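Local coordinates for protein halogenase (Chondromyces crocatus, PDB 3E1T) that binds FAD and probably uses the flavin to chlorinate a precursor of the myxobacterial natural product chondrochloren, at residues E48-P52 and A53-G57; A234-S237 and R238-E242; R328-N331 and T332-G336; G336-E340 and Q341-E345. One frame throughout, in Å; residues are numbered along the deposited sequence.

Contact 1: residues E48-P52 and A53-G57; sequences ESLLP and ATVHG. With FAD (flavin-adenine dinucleotide), chain C.
The carbonyl oxygen of Leu-51, the N-cap residue of helix 52-61, takes a nearly straight hydrogen bond from Val-55 N at 3.1 Å, with the donor in the carbonyl plane, and a weak one from Thr-54 N. One residue on, Pro-52 O accepts from His-56 N at 2.7 Å and also lies at the edge of the His-56 ring, in its plane. Side-chain packing is lighter: Leu-50 CD1 meets Val-55 CG2 at 4.2 Å, their side chains set roughly perpendicular. Thr-54 OG1, anti to its carbonyl carbon (chi1 -44°), faces back toward the loop, where a water 2.7 Å from OG1 accepts from Leu-51 N. Farther out, His-317 of helix 315-333 packs on Leu-51, Ala-53 and Thr-54, while Lys-76 NZ holds both Ser-49 OG and Leu-50 O. At the loop's far end the backbone of Ser-49 reads the flavin edge: FAD N3 donates to Ser-49 O at 2.7 Å, and Ser-49 N donates to FAD O4 at 3.3 Å. This paired recognition of the isoalloxazine pyrimidine ring by main-chain atoms, just ahead of a helix N-terminus, belongs to the flavin pocket.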
loop_
_atom_site.group_PDB
_atom_site.type_symbol
_atom_site.label_atom_id
_atom_site.label_comp_id
_atom_site.label_asym_id
_atom_site.label_seq_id
_atom_site.Cartn_x
_atom_site.Cartn_y
_atom_site.Cartn_z
ATOM N N GLU A 48 -4.301 2.384 -7.380
ATOM C CA GLU A 48 -5.313 1.891 -8.320
ATOM C C GLU A 48 -5.192 0.412 -8.691
ATOM O O GLU A 48 -6.193 -0.250 -8.981
ATOM C CB GLU A 48 -5.264 2.766 -9.572
ATOM C CG GLU A 48 -5.675 4.223 -9.286
ATOM C CD GLU A 48 -4.913 5.249 -10.092
ATOM O OE1 GLU A 48 -5.443 6.366 -10.279
ATOM O OE2 GLU A 48 -3.775 4.971 -10.524
ATOM N N SER A 49 -3.983 -0.121 -8.644
ATOM C CA SER A 49 -3.743 -1.505 -9.033
ATOM C C SER A 49 -3.871 -2.457 -7.842
ATOM O O SER A 49 -3.144 -2.339 -6.850
ATOM C CB SER A 49 -2.367 -1.634 -9.704
ATOM O OG SER A 49 -2.302 -2.796 -10.520
ATOM N N LEU A 50 -4.787 -3.415 -7.958
ATOM C CA LEU A 50 -5.137 -4.285 -6.843
ATOM C C LEU A 50 -4.593 -5.710 -6.978
ATOM O O LEU A 50 -4.119 -6.110 -8.039
ATOM C CB LEU A 50 -6.662 -4.317 -6.644
ATOM C CG LEU A 50 -7.447 -3.010 -6.429
ATOM C CD1 LEU A 50 -8.890 -3.353 -6.127
ATOM C CD2 LEU A 50 -6.840 -2.161 -5.289
ATOM N N LEU A 51 -4.677 -6.455 -5.875
ATOM C CA LEU A 51 -4.212 -7.832 -5.773
ATOM C C LEU A 51 -5.401 -8.776 -5.566
ATOM O O LEU A 51 -6.463 -8.347 -5.087
ATOM C CB LEU A 51 -3.210 -7.982 -4.606
ATOM C CG LEU A 51 -1.949 -7.096 -4.602
ATOM C CD1 LEU A 51 -0.974 -7.511 -3.514
ATOM C CD2 LEU A 51 -1.250 -7.060 -5.973
ATOM N N PRO A 52 -5.232 -10.059 -5.935
ATOM C CA PRO A 52 -6.237 -11.105 -5.761
ATOM C C PRO A 52 -6.670 -11.353 -4.308
ATOM O O PRO A 52 -7.826 -11.713 -4.073
ATOM C CB PRO A 52 -5.533 -12.353 -6.328
ATOM C CG PRO A 52 -4.571 -11.794 -7.318
ATOM C CD PRO A 52 -4.037 -10.588 -6.623
ATOM N N ALA A 53 -5.761 -11.172 -3.352
ATOM C CA ALA A 53 -6.094 -11.387 -1.937
ATOM C C ALA A 53 -7.185 -10.421 -1.464
ATOM O O ALA A 53 -8.015 -10.778 -0.631
ATOM C CB ALA A 53 -4.853 -11.276 -1.060
ATOM N N THR A 54 -7.189 -9.214 -2.026
ATOM C CA THR A 54 -8.206 -8.205 -1.748
ATOM C C THR A 54 -9.467 -8.453 -2.585
ATOM O O THR A 54 -10.572 -8.439 -2.055
ATOM C CB THR A 54 -7.670 -6.780 -2.021
ATOM O OG1 THR A 54 -6.348 -6.649 -1.471
ATOM C CG2 THR A 54 -8.577 -5.735 -1.409
ATOM N N VAL A 55 -9.291 -8.674 -3.886
ATOM C CA VAL A 55 -10.417 -8.888 -4.796
ATOM C C VAL A 55 -11.192 -10.184 -4.494
ATOM O O VAL A 55 -12.421 -10.166 -4.417
ATOM C CB VAL A 55 -9.965 -8.840 -6.278
ATOM C CG1 VAL A 55 -11.032 -9.430 -7.198
ATOM C CG2 VAL A 55 -9.618 -7.404 -6.691
ATOM N N HIS A 56 -10.482 -11.287 -4.285
ATOM C CA HIS A 56 -11.138 -12.579 -4.064
ATOM C C HIS A 56 -11.248 -12.991 -2.602
ATOM O O HIS A 56 -12.091 -13.821 -2.249
ATOM C CB HIS A 56 -10.434 -13.684 -4.847
ATOM C CG HIS A 56 -10.489 -13.497 -6.327
ATOM N ND1 HIS A 56 -11.404 -14.147 -7.125
ATOM C CD2 HIS A 56 -9.738 -12.734 -7.155
ATOM C CE1 HIS A 56 -11.214 -13.794 -8.383
ATOM N NE2 HIS A 56 -10.215 -12.931 -8.427
ATOM N N GLY A 57 -10.390 -12.427 -1.761
ATOM C CA GLY A 57 -10.437 -12.704 -0.334
ATOM C C GLY A 57 -11.281 -11.685 0.410
ATOM O O GLY A 57 -12.384 -11.998 0.852
HETATM P PA FAD C . -6.311 6.242 2.432
HETATM O O1A FAD C . -6.708 5.572 1.143
HETATM O O2A FAD C . -5.320 7.345 2.292
HETATM O O5B FAD C . -7.659 6.842 3.090
HETATM C C5B FAD C . -7.641 7.491 4.352
HETATM C C4B FAD C . -8.896 8.357 4.497
HETATM O O4B FAD C . -8.857 9.108 5.693
HETATM C C3B FAD C . -9.004 9.363 3.356
HETATM O O3B FAD C . -10.264 9.190 2.746
HETATM C C2B FAD C . -8.924 10.724 4.017
HETATM O O2B FAD C . -9.838 11.604 3.428
HETATM C C1B FAD C . -9.308 10.418 5.453
HETATM N N9A FAD C . -8.722 11.307 6.472
HETATM C C8A FAD C . -7.470 11.868 6.517
HETATM N N7A FAD C . -7.379 12.591 7.658
HETATM C C5A FAD C . -8.542 12.488 8.346
HETATM C C6A FAD C . -9.002 13.024 9.559
HETATM N N6A FAD C . -8.286 13.927 10.242
HETATM N N1A FAD C . -10.272 12.714 9.984
HETATM C C2A FAD C . -11.101 11.923 9.231
HETATM N N3A FAD C . -10.642 11.413 8.035
HETATM C C4A FAD C . -9.389 11.683 7.605
HETATM N N1 FAD C . -1.641 0.752 -3.561
HETATM C C2 FAD C . -2.165 -0.258 -4.318
HETATM O O2 FAD C . -2.807 -1.136 -3.746
HETATM N N3 FAD C . -1.945 -0.272 -5.684
HETATM C C4 FAD C . -1.210 0.737 -6.297
HETATM O O4 FAD C . -1.031 0.740 -7.517
HETATM C C4X FAD C . -0.667 1.755 -5.523
HETATM N N5 FAD C . 0.068 2.776 -6.095
HETATM C C5X FAD C . 0.587 3.781 -5.302
HETATM C C6 FAD C . 1.342 4.814 -5.867
HETATM C C7 FAD C . 1.867 5.829 -5.051
HETATM C C7M FAD C . 2.853 6.799 -5.639
HETATM C C8 FAD C . 1.643 5.810 -3.669
HETATM C C8M FAD C . 2.354 6.761 -2.734
HETATM C C9 FAD C . 0.882 4.786 -3.117
HETATM C C9A FAD C . 0.355 3.768 -3.921
HETATM N N10 FAD C . -0.402 2.766 -3.344
HETATM C C10 FAD C . -0.904 1.757 -4.138
HETATM C "C1'" FAD C . -0.753 2.809 -1.867
HETATM C "C2'" FAD C . -2.192 3.250 -1.574
HETATM O "O2'" FAD C . -2.326 4.594 -1.988
HETATM C "C3'" FAD C . -2.502 3.158 -0.072
HETATM O "O3'" FAD C . -1.838 2.058 0.511
HETATM C "C4'" FAD C . -3.980 2.978 0.272
HETATM O "O4'" FAD C . -4.711 4.087 -0.201
HETATM C "C5'" FAD C . -4.137 2.878 1.790
HETATM O "O5'" FAD C . -5.485 3.040 2.137
HETATM P P FAD C . -5.913 3.636 3.566
HETATM O O1P FAD C . -7.338 3.218 3.858
HETATM O O2P FAD C . -5.000 3.136 4.640
HETATM O O3P FAD C . -5.682 5.203 3.458
HETATM O O HOH W 1 -5.124 -5.181 -3.355
#

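Contact 2: residues A234-S237 and R238-E242; sequences AVVS and REAAE
Ser-237 ends strand 229-237 and caps the short, weakly bonded helix about 238-241, its OG accepting from Ala-240 N at 2.9 Å. With chi1 at 85°, OG is flanked by its own N and C and leans over the first turn. The carbonyl oxygen of Ser-237 serves the same turn less well: its bonds from Ala-240 N and Ala-241 N are both weak, so the side-chain cap has the better geometry at Ala-240.

The close part of the contact gathers round Ala-240. Its methyl sits against both oxygens of the serine, CB lying 3.4 Å from Ser-237 OG and equally far from Ser-237 O, and it also meets Val-236 CG2 at 4.2 Å, a small apolar patch beside the cap. Glu-239 folds back through a bend at chi2 (65°), which brings OE1 to 3.7 Å from Ser-237 CB, while OE2 is hydrogen-bonded to Gln-188.

The other side is looser. Arg-238 is extended from CG to NE, and its chief polar partner is Asp-285, bridged through NE. Its NH1 makes a long salt bridge with OE1 of the exposed Glu-242, at 3.8 Å.

Strand 229-237 lies between strands 189-197 and 218-224 in the large mixed sheet, antiparallel to both. As the chain turns out of that sheet, Arg-238 and Ala-241 rest on Val-190, and Tyr-255 of helix 248-257 packs on both Val-236 and Ala-240.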
loop_
_atom_site.group_PDB
_atom_site.type_symbol
_atom_site.label_atom_id
_atom_site.label_comp_id
_atom_site.label_asym_id
_atom_site.label_seq_id
_atom_site.Cartn_x
_atom_site.Cartn_y
_atom_site.Cartn_z
ATOM N N ALA A 234 5.852 8.505 -12.659
ATOM C CA ALA A 234 7.299 8.317 -12.581
ATOM C C ALA A 234 7.712 8.314 -11.109
ATOM O O ALA A 234 7.327 9.211 -10.339
ATOM C CB ALA A 234 8.010 9.416 -13.327
ATOM N N VAL A 235 8.434 7.266 -10.721
ATOM C CA VAL A 235 8.975 7.130 -9.373
ATOM C C VAL A 235 10.480 7.398 -9.528
ATOM O O VAL A 235 11.198 6.603 -10.146
ATOM C CB VAL A 235 8.712 5.722 -8.779
ATOM C CG1 VAL A 235 9.378 5.561 -7.422
ATOM C CG2 VAL A 235 7.183 5.430 -8.682
ATOM N N VAL A 236 10.929 8.538 -9.000
ATOM C CA VAL A 236 12.315 8.997 -9.147
ATOM C C VAL A 236 12.932 9.291 -7.759
ATOM O O VAL A 236 12.281 9.075 -6.739
ATOM C CB VAL A 236 12.395 10.219 -10.124
ATOM C CG1 VAL A 236 11.885 9.831 -11.537
ATOM C CG2 VAL A 236 11.596 11.410 -9.609
ATOM N N SER A 237 14.185 9.745 -7.719
ATOM C CA SER A 237 14.849 10.053 -6.458
ATOM C C SER A 237 14.245 11.280 -5.781
ATOM O O SER A 237 13.869 12.249 -6.443
ATOM C CB SER A 237 16.352 10.269 -6.664
ATOM O OG SER A 237 16.610 11.614 -7.053
ATOM N N ARG A 238 14.179 11.228 -4.452
ATOM C CA ARG A 238 13.801 12.378 -3.632
ATOM C C ARG A 238 14.611 13.628 -3.995
ATOM O O ARG A 238 14.088 14.739 -3.973
ATOM C CB ARG A 238 13.972 12.051 -2.142
ATOM C CG ARG A 238 13.270 13.045 -1.221
ATOM C CD ARG A 238 13.573 12.823 0.271
ATOM N NE ARG A 238 12.622 13.575 1.093
ATOM C CZ ARG A 238 12.757 14.858 1.421
ATOM N NH1 ARG A 238 13.819 15.548 1.020
ATOM N NH2 ARG A 238 11.831 15.458 2.156
ATOM N N GLU A 239 15.886 13.434 -4.329
ATOM C CA GLU A 239 16.787 14.539 -4.702
ATOM C C GLU A 239 16.367 15.229 -6.001
ATOM O O GLU A 239 16.486 16.450 -6.132
ATOM C CB GLU A 239 18.231 14.043 -4.816
ATOM C CG GLU A 239 18.853 13.611 -3.492
ATOM C CD GLU A 239 18.167 12.394 -2.890
ATOM O OE1 GLU A 239 18.116 11.340 -3.569
ATOM O OE2 GLU A 239 17.676 12.496 -1.738
ATOM N N ALA A 240 15.866 14.442 -6.949
ATOM C CA ALA A 240 15.379 14.965 -8.227
ATOM C C ALA A 240 14.162 15.863 -8.050
ATOM O O ALA A 240 14.002 16.838 -8.780
ATOM C CB ALA A 240 15.054 13.827 -9.181
ATOM N N ALA A 241 13.321 15.534 -7.072
ATOM C CA ALA A 241 12.091 16.280 -6.800
ATOM C C ALA A 241 12.343 17.740 -6.461
ATOM O O ALA A 241 11.576 18.615 -6.861
ATOM C CB ALA A 241 11.308 15.626 -5.680
ATOM N N GLU A 242 13.423 17.991 -5.725
ATOM C CA GLU A 242 13.754 19.338 -5.258
ATOM C C GLU A 242 14.181 20.247 -6.415
ATOM O O GLU A 242 14.696 21.350 -6.198
ATOM C CB GLU A 242 14.842 19.276 -4.174
ATOM C CG GLU A 242 14.546 18.307 -3.028
ATOM C CD GLU A 242 15.715 18.160 -2.062
ATOM O OE1 GLU A 242 16.050 17.003 -1.704
ATOM O OE2 GLU A 242 16.301 19.198 -1.663
#

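Contact 3: residues R328-N331 and T332-G336; sequences RAIN and TCLAG
Successive backbone bonds, Cys-333 N to Ala-329 O at 3.0 Å and Leu-334 N to Ile-330 O at 2.9 Å, carry helix 315-333 into its last turn, which a Schellman motif closes, Gly-336 at positive phi donating its N-H to Cys-333 O. The carbonyl of Arg-328 is gripped twice by one residue. Thr-332 OG1 donates to it at 2.6 Å, tilted 18° from the carbonyl plane, whereas Thr-332 N, at 3.1 Å, sits well above that plane. Placing OG1 anti to the carbonyl carbon (chi1 -56°) turns the hydroxyl back along the helix to this oxygen; the same OG1 is hydrogen-bonded to Trp-502 N. A valine in place of Thr-332 would probably leave Arg-328 O with the backbone N-H alone and Trp-502 N without its hydroxyl mate. On another face the Ile-330 and Leu-334 side chains run alongside each other in a common direction, Ile-330 CG2 3.6 Å from Leu-334 CD1; Phe-163 packs on both. Asn-331 ND2 bonds to Leu-500 O and Phe-25 O. The helix end is thus divided chemically: apolar groups meet strand 163-166 and helix 17-27, while polar ones bond helix 17-27 and the end of the modelled chain.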
loop_
_atom_site.group_PDB
_atom_site.type_symbol
_atom_site.label_atom_id
_atom_site.label_comp_id
_atom_site.label_asym_id
_atom_site.label_seq_id
_atom_site.Cartn_x
_atom_site.Cartn_y
_atom_site.Cartn_z
ATOM N N ARG A 328 -10.685 -8.542 13.742
ATOM C CA ARG A 328 -10.651 -9.777 14.529
ATOM C C ARG A 328 -10.275 -9.563 15.979
ATOM O O ARG A 328 -10.809 -10.242 16.869
ATOM C CB ARG A 328 -9.695 -10.803 13.925
ATOM C CG ARG A 328 -10.232 -11.462 12.687
ATOM C CD ARG A 328 -9.254 -12.459 12.133
ATOM N NE ARG A 328 -9.770 -12.988 10.873
ATOM C CZ ARG A 328 -9.041 -13.611 9.959
ATOM N NH1 ARG A 328 -7.738 -13.795 10.146
ATOM N NH2 ARG A 328 -9.622 -14.039 8.852
ATOM N N ALA A 329 -9.346 -8.645 16.227
ATOM C CA ALA A 329 -8.983 -8.320 17.604
ATOM C C ALA A 329 -10.190 -7.699 18.306
ATOM O O ALA A 329 -10.551 -8.121 19.411
ATOM C CB ALA A 329 -7.770 -7.393 17.659
ATOM N N ILE A 330 -10.824 -6.736 17.635
ATOM C CA ILE A 330 -11.981 -6.026 18.172
ATOM C C ILE A 330 -13.214 -6.934 18.362
ATOM O O ILE A 330 -13.857 -6.872 19.408
ATOM C CB ILE A 330 -12.345 -4.800 17.311
ATOM C CG1 ILE A 330 -11.235 -3.747 17.399
ATOM C CG2 ILE A 330 -13.684 -4.197 17.756
ATOM C CD1 ILE A 330 -11.396 -2.598 16.436
ATOM N N ASN A 331 -13.524 -7.765 17.365
ATOM C CA ASN A 331 -14.655 -8.706 17.444
ATOM C C ASN A 331 -14.456 -9.785 18.504
ATOM O O ASN A 331 -15.430 -10.275 19.082
ATOM C CB ASN A 331 -14.940 -9.360 16.085
ATOM C CG ASN A 331 -15.576 -8.407 15.093
ATOM O OD1 ASN A 331 -16.168 -7.384 15.474
ATOM N ND2 ASN A 331 -15.472 -8.741 13.803
ATOM N N THR A 332 -13.201 -10.140 18.770
ATOM C CA THR A 332 -12.871 -11.160 19.768
ATOM C C THR A 332 -12.869 -10.604 21.199
ATOM O O THR A 332 -13.223 -11.305 22.145
ATOM C CB THR A 332 -11.520 -11.839 19.454
ATOM O OG1 THR A 332 -11.554 -12.378 18.126
ATOM C CG2 THR A 332 -11.235 -12.967 20.425
ATOM N N CYS A 333 -12.473 -9.345 21.348
ATOM C CA CYS A 333 -12.453 -8.679 22.650
ATOM C C CYS A 333 -13.845 -8.195 23.073
ATOM O O CYS A 333 -14.190 -8.242 24.253
ATOM C CB CYS A 333 -11.458 -7.517 22.640
ATOM S SG CYS A 333 -9.734 -8.063 22.565
ATOM N N LEU A 334 -14.635 -7.735 22.108
ATOM C CA LEU A 334 -16.007 -7.311 22.374
ATOM C C LEU A 334 -16.925 -8.494 22.691
ATOM O O LEU A 334 -18.079 -8.303 23.088
ATOM C CB LEU A 334 -16.566 -6.509 21.205
ATOM C CG LEU A 334 -16.002 -5.111 20.966
ATOM C CD1 LEU A 334 -16.638 -4.528 19.724
ATOM C CD2 LEU A 334 -16.215 -4.195 22.165
ATOM N N ALA A 335 -16.402 -9.705 22.509
ATOM C CA ALA A 335 -17.100 -10.935 22.854
ATOM C C ALA A 335 -16.540 -11.541 24.149
ATOM O O ALA A 335 -16.869 -12.675 24.508
ATOM C CB ALA A 335 -17.011 -11.929 21.705
ATOM N N GLY A 336 -15.692 -10.779 24.838
ATOM C CA GLY A 336 -15.161 -11.166 26.147
ATOM C C GLY A 336 -14.217 -12.354 26.159
ATOM O O GLY A 336 -13.878 -12.873 27.226
#

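Contact 4: residues G336-E340 and Q341-E345; sequences GEMSE and QRCFE
Ser-339 caps helix 340-368 by taking Arg-342 N on its hydroxyl, directly after the loop that leaves helix 315-333 through a Schellman motif at Gly-336. The hydrogen bonds involve both side chain and backbone. The capping bond from Arg-342 N to Ser-339 OG is 3.2 Å long and nearly straight (166°); the serine's chi1 of 65° tucks OG in between its own main-chain N and C, turned toward the residues that follow. The carbonyl of the same residue takes Cys-343 N at 3.1 Å, and Glu-340 O takes Phe-344 N at 2.9 Å, nearly in line with its C=O. Replacing Ser-339 by an alanine would probably leave Arg-342 N without its capping acceptor and make the first turn less firmly fixed.

Sulfur and apolar contacts come from Met-338. Bent at chi2 and chi3, it lays its chain along the Cys-343 thiol, CB being 3.9 Å from SG. Its terminal CE reaches the Arg-342 side chain, 3.5 Å from NH1, approaching the guanidinium obliquely; Leu-493 touches both residues.

Charge pairing lies outside the turn itself. The Glu-340 chain is extended beyond CG, and OE2 forms salt bridges with both Arg-143 and Arg-162, tying the helix start to strand 143-150 and the neighbourhood of strand 163-166.

The Phe-344 ring turns its edge to the Glu-340 carbonyl, CD2 standing 3.2 Å from that O, in the ring plane.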
loop_
_atom_site.group_PDB
_atom_site.type_symbol
_atom_site.label_atom_id
_atom_site.label_comp_id
_atom_site.label_asym_id
_atom_site.label_seq_id
_atom_site.Cartn_x
_atom_site.Cartn_y
_atom_site.Cartn_z
ATOM N N GLY A 336 -15.692 -10.779 24.838
ATOM C CA GLY A 336 -15.161 -11.166 26.147
ATOM C C GLY A 336 -14.217 -12.354 26.159
ATOM O O GLY A 336 -13.878 -12.873 27.226
ATOM N N GLU A 337 -13.788 -12.789 24.977
ATOM C CA GLU A 337 -12.821 -13.875 24.872
ATOM C C GLU A 337 -11.406 -13.342 24.688
ATOM O O GLU A 337 -11.207 -12.241 24.165
ATOM C CB GLU A 337 -13.193 -14.857 23.758
ATOM C CG GLU A 337 -13.977 -14.258 22.605
ATOM C CD GLU A 337 -14.187 -15.234 21.466
ATOM O OE1 GLU A 337 -14.281 -16.456 21.742
ATOM O OE2 GLU A 337 -14.261 -14.780 20.295
ATOM N N MET A 338 -10.433 -14.135 25.137
ATOM C CA MET A 338 -9.005 -13.777 25.127
ATOM C C MET A 338 -8.727 -12.516 25.955
ATOM O O MET A 338 -9.395 -12.273 26.961
ATOM C CB MET A 338 -8.464 -13.648 23.695
ATOM C CG MET A 338 -9.141 -14.559 22.689
ATOM S SD MET A 338 -8.019 -15.192 21.444
ATOM C CE MET A 338 -7.305 -16.553 22.370
ATOM N N SER A 339 -7.730 -11.739 25.546
ATOM C CA SER A 339 -7.431 -10.451 26.170
ATOM C C SER A 339 -7.038 -9.454 25.090
ATOM O O SER A 339 -6.650 -9.851 23.983
ATOM C CB SER A 339 -6.295 -10.589 27.179
ATOM O OG SER A 339 -5.086 -10.944 26.532
ATOM N N GLU A 340 -7.138 -8.166 25.408
ATOM C CA GLU A 340 -6.712 -7.126 24.476
ATOM C C GLU A 340 -5.246 -7.302 24.055
ATOM O O GLU A 340 -4.922 -7.194 22.868
ATOM C CB GLU A 340 -6.981 -5.734 25.043
ATOM C CG GLU A 340 -8.448 -5.329 24.936
ATOM C CD GLU A 340 -8.700 -3.862 25.240
ATOM O OE1 GLU A 340 -7.724 -3.098 25.426
ATOM O OE2 GLU A 340 -9.888 -3.474 25.292
ATOM N N GLN A 341 -4.381 -7.622 25.012
ATOM C CA GLN A 341 -2.969 -7.813 24.713
ATOM C C GLN A 341 -2.719 -8.959 23.733
ATOM O O GLN A 341 -1.994 -8.774 22.760
ATOM C CB GLN A 341 -2.132 -7.991 25.976
ATOM C CG GLN A 341 -0.645 -7.863 25.710
ATOM C CD GLN A 341 0.128 -7.411 26.921
ATOM O OE1 GLN A 341 0.480 -8.218 27.780
ATOM N NE2 GLN A 341 0.410 -6.111 26.994
ATOM N N ARG A 342 -3.317 -10.128 23.979
ATOM C CA ARG A 342 -3.132 -11.281 23.092
ATOM C C ARG A 342 -3.606 -10.987 21.671
ATOM O O ARG A 342 -2.919 -11.325 20.706
ATOM C CB ARG A 342 -3.806 -12.554 23.633
ATOM C CG ARG A 342 -3.674 -13.748 22.688
ATOM C CD ARG A 342 -3.950 -15.099 23.347
ATOM N NE ARG A 342 -3.276 -16.179 22.619
ATOM C CZ ARG A 342 -3.477 -17.485 22.806
ATOM N NH1 ARG A 342 -4.349 -17.924 23.715
ATOM N NH2 ARG A 342 -2.800 -18.362 22.071
ATOM N N CYS A 343 -4.759 -10.336 21.552
ATOM C CA CYS A 343 -5.355 -10.071 20.246
ATOM C C CYS A 343 -4.652 -8.965 19.436
ATOM O O CYS A 343 -4.492 -9.092 18.217
ATOM C CB CYS A 343 -6.852 -9.795 20.390
ATOM S SG CYS A 343 -7.792 -11.313 20.691
ATOM N N PHE A 344 -4.235 -7.894 20.107
ATOM C CA PHE A 344 -3.567 -6.800 19.409
ATOM C C PHE A 344 -2.074 -7.079 19.184
ATOM O O PHE A 344 -1.481 -6.568 18.232
ATOM C CB PHE A 344 -3.824 -5.465 20.100
ATOM C CG PHE A 344 -5.213 -4.921 19.861
ATOM C CD1 PHE A 344 -5.450 -4.026 18.825
ATOM C CD2 PHE A 344 -6.283 -5.321 20.663
ATOM C CE1 PHE A 344 -6.733 -3.513 18.592
ATOM C CE2 PHE A 344 -7.570 -4.826 20.445
ATOM C CZ PHE A 344 -7.799 -3.909 19.406
ATOM N N GLU A 345 -1.481 -7.915 20.032
ATOM C CA GLU A 345 -0.133 -8.415 19.788
ATOM C C GLU A 345 -0.108 -9.316 18.555
ATOM O O GLU A 345 0.841 -9.275 17.776
ATOM C CB GLU A 345 0.408 -9.170 20.999
ATOM C CG GLU A 345 0.984 -8.274 22.076
ATOM C CD GLU A 345 1.514 -9.063 23.265
ATOM O OE1 GLU A 345 0.970 -10.168 23.548
ATOM O OE2 GLU A 345 2.473 -8.572 23.917
#

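In the fold
Contacts 3 and 4 share Gly-336 and form the connection between helices 315-333 and 340-368, their centres about 7 Å apart. Contact 3 is largely buried, wedged among helix 17-27, strand 163-166 and the C-terminal segment, whereas contact 4 has more exposed residues. They also touch directly, Thr-332 CG2 lying 3.5 Å from Met-338 CG. Contacts 1 and 2 are both partly buried. Contact 1, nearest the chain's centre, bonds to FAD and meets the earlier part of helix 315-333, whose far end is contact 3. Contact 2 joins a strand end of the large mixed sheet to a short helix. Serine hydroxyls cap contacts 2 and 4; contact 1 uses backbone bonds and a water shared with Thr-54, and contact 3 adds a threonine hydroxyl on a helix carbonyl.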